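Local coordinates for protein TP_0956 (Treponema pallidum subsp. pallidum, PDB 3U64) that probably serves as the tetratricopeptide-repeat T-component lipoprotein of a TRAP transporter, working through protein-protein interactions, at residues A[194-198]-A[199-203]. Residues are numbered along the deposited sequence; the frame is centred on the assembly and turned at random.
Sequences PSYQE and GAVWN. With SO4 (sulfate ion), chain E.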
loop_
_atom_site.group_PDB
_atom_site.type_symbol
_atom_site.label_atom_id
_atom_site.label_comp_id
_atom_site.label_asym_id
_atom_site.label_seq_id
_atom_site.Cartn_x
_atom_site.Cartn_y
_atom_site.Cartn_z
ATOM N N PRO A 194 -33.420 -1.863 -19.153
ATOM C CA PRO A 194 -32.601 -1.395 -20.286
ATOM C C PRO A 194 -31.693 -0.227 -19.916
ATOM O O PRO A 194 -30.547 -0.165 -20.379
ATOM C CB PRO A 194 -33.639 -0.889 -21.301
ATOM C CG PRO A 194 -34.935 -1.514 -20.925
ATOM C CD PRO A 194 -34.853 -1.991 -19.499
ATOM N N SER A 195 -32.209 0.687 -19.093
ATOM C CA SER A 195 -31.559 1.974 -18.839
ATOM C C SER A 195 -30.567 1.922 -17.687
ATOM O O SER A 195 -29.890 2.912 -17.402
ATOM C CB SER A 195 -32.612 3.069 -18.566
ATOM O OG SER A 195 -32.967 3.102 -17.182
ATOM N N TYR A 196 -30.469 0.770 -17.034
ATOM C CA TYR A 196 -29.606 0.631 -15.848
ATOM C C TYR A 196 -28.208 1.296 -15.916
ATOM O O TYR A 196 -27.443 1.080 -16.860
ATOM C CB TYR A 196 -29.444 -0.839 -15.503
ATOM C CG TYR A 196 -28.679 -1.076 -14.234
ATOM C CD1 TYR A 196 -29.255 -0.805 -12.997
ATOM C CD2 TYR A 196 -27.383 -1.587 -14.265
ATOM C CE1 TYR A 196 -28.559 -1.025 -11.825
ATOM C CE2 TYR A 196 -26.682 -1.820 -13.105
ATOM C CZ TYR A 196 -27.281 -1.536 -11.878
ATOM O OH TYR A 196 -26.596 -1.748 -10.706
ATOM N N GLN A 197 -27.867 2.073 -14.890
ATOM C CA GLN A 197 -26.607 2.819 -14.861
ATOM C C GLN A 197 -26.292 3.430 -16.223
ATOM O O GLN A 197 -25.261 3.111 -16.832
ATOM C CB GLN A 197 -25.448 1.907 -14.453
ATOM C CG GLN A 197 -25.644 1.179 -13.141
ATOM C CD GLN A 197 -25.220 1.997 -11.937
ATOM O OE1 GLN A 197 -25.337 3.222 -11.923
ATOM N NE2 GLN A 197 -24.709 1.317 -10.915
ATOM N N GLU A 198 -27.188 4.278 -16.719
ATOM C CA GLU A 198 -26.947 4.972 -17.978
ATOM C C GLU A 198 -26.497 4.020 -19.097
ATOM O O GLU A 198 -25.586 4.334 -19.866
ATOM C CB GLU A 198 -25.920 6.091 -17.756
ATOM C CG GLU A 198 -26.352 7.077 -16.675
ATOM C CD GLU A 198 -25.309 8.145 -16.386
ATOM O OE1 GLU A 198 -24.350 7.853 -15.633
ATOM O OE2 GLU A 198 -25.454 9.281 -16.905
ATOM N N GLY A 199 -27.138 2.855 -19.173
ATOM C CA GLY A 199 -26.868 1.892 -20.229
ATOM C C GLY A 199 -25.592 1.068 -20.076
ATOM O O GLY A 199 -25.108 0.505 -21.054
ATOM N N ALA A 200 -25.052 0.973 -18.862
ATOM C CA ALA A 200 -23.791 0.252 -18.640
ATOM C C ALA A 200 -23.779 -1.201 -19.152
ATOM O O ALA A 200 -22.729 -1.716 -19.582
ATOM C CB ALA A 200 -23.425 0.278 -17.166
ATOM N N VAL A 201 -24.930 -1.873 -19.086
ATOM C CA VAL A 201 -25.024 -3.254 -19.558
ATOM C C VAL A 201 -24.765 -3.341 -21.071
ATOM O O VAL A 201 -24.057 -4.230 -21.534
ATOM C CB VAL A 201 -26.388 -3.896 -19.242
ATOM C CG1 VAL A 201 -26.318 -5.415 -19.464
ATOM C CG2 VAL A 201 -26.811 -3.573 -17.824
ATOM N N TRP A 202 -25.346 -2.410 -21.826
ATOM C CA TRP A 202 -25.199 -2.387 -23.271
ATOM C C TRP A 202 -23.763 -2.188 -23.661
ATOM O O TRP A 202 -23.326 -2.663 -24.713
ATOM C CB TRP A 202 -26.027 -1.259 -23.875
ATOM C CG TRP A 202 -27.463 -1.410 -23.583
ATOM C CD1 TRP A 202 -28.206 -0.663 -22.725
ATOM C CD2 TRP A 202 -28.341 -2.399 -24.126
ATOM N NE1 TRP A 202 -29.499 -1.113 -22.708
ATOM C CE2 TRP A 202 -29.615 -2.174 -23.566
ATOM C CE3 TRP A 202 -28.183 -3.432 -25.054
ATOM C CZ2 TRP A 202 -30.732 -2.950 -23.900
ATOM C CZ3 TRP A 202 -29.295 -4.208 -25.381
ATOM C CH2 TRP A 202 -30.551 -3.961 -24.801
ATOM N N ASN A 203 -23.043 -1.456 -22.819
ATOM C CA ASN A 203 -21.627 -1.214 -23.038
ATOM C C ASN A 203 -20.821 -2.522 -22.978
ATOM O O ASN A 203 -20.047 -2.832 -23.886
ATOM C CB ASN A 203 -21.103 -0.172 -22.034
ATOM C CG ASN A 203 -19.650 0.188 -22.276
ATOM O OD1 ASN A 203 -18.793 0.014 -21.405
ATOM N ND2 ASN A 203 -19.360 0.659 -23.475
HETATM S S SO4 E . -36.411 1.298 -17.858
HETATM O O1 SO4 E . -36.205 1.632 -16.447
HETATM O O2 SO4 E . -37.220 0.082 -17.997
HETATM O O3 SO4 E . -37.094 2.432 -18.485
HETATM O O4 SO4 E . -35.117 1.087 -18.504
HETATM O O HOH W 1 -27.807 -0.857 -18.803
#
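The indole of Trp202 reaches back over the start of helix 196-211 and sets its pyrrole edge against the carbonyl of Pro194, spanning a left-handed turn that leads into this helix of the TPR-like, all-helical fold. Trp202 NE1 donates to Pro194 O at 2.7 Å, a bent bond with an N-H...O angle of 139° and the acceptor some 20° out of the ring plane. With CG anti to its own carbonyl carbon (chi1 -60°), the tryptophan lies back along the chain, where CZ2 sits loosely by Pro194 CB (4.4 Å); Cys190 of helix 176-192 also meets Trp202, and the ring of His229 stacks on its indole.

Between Pro194 and Trp202 the chain turns on backbone hydrogen bonds. Ala200 N is shared between Tyr196 O and Gln197 O, while Gly199 N turns to Ser195 O. Gln197, Glu198 and Gly199 all have positive phi, which glycine tolerates most readily at the last of them. On the flank facing Val152 and Tyr156 of helix 152-166, Val201 CG2 approaches Tyr196 CD2 obliquely at 4.1 Å.

A sulfate oxygen, O4, accepts a hydrogen bond from Ser195 N and a weak one from Ser195 OG; the ion, probably from the crystallisation liquor, is also bonded to Arg149. One water bridges the turn to the helix, donating to Pro194 O and Tyr196 O and accepting from Val201 N, 3.1 Å from the water oxygen.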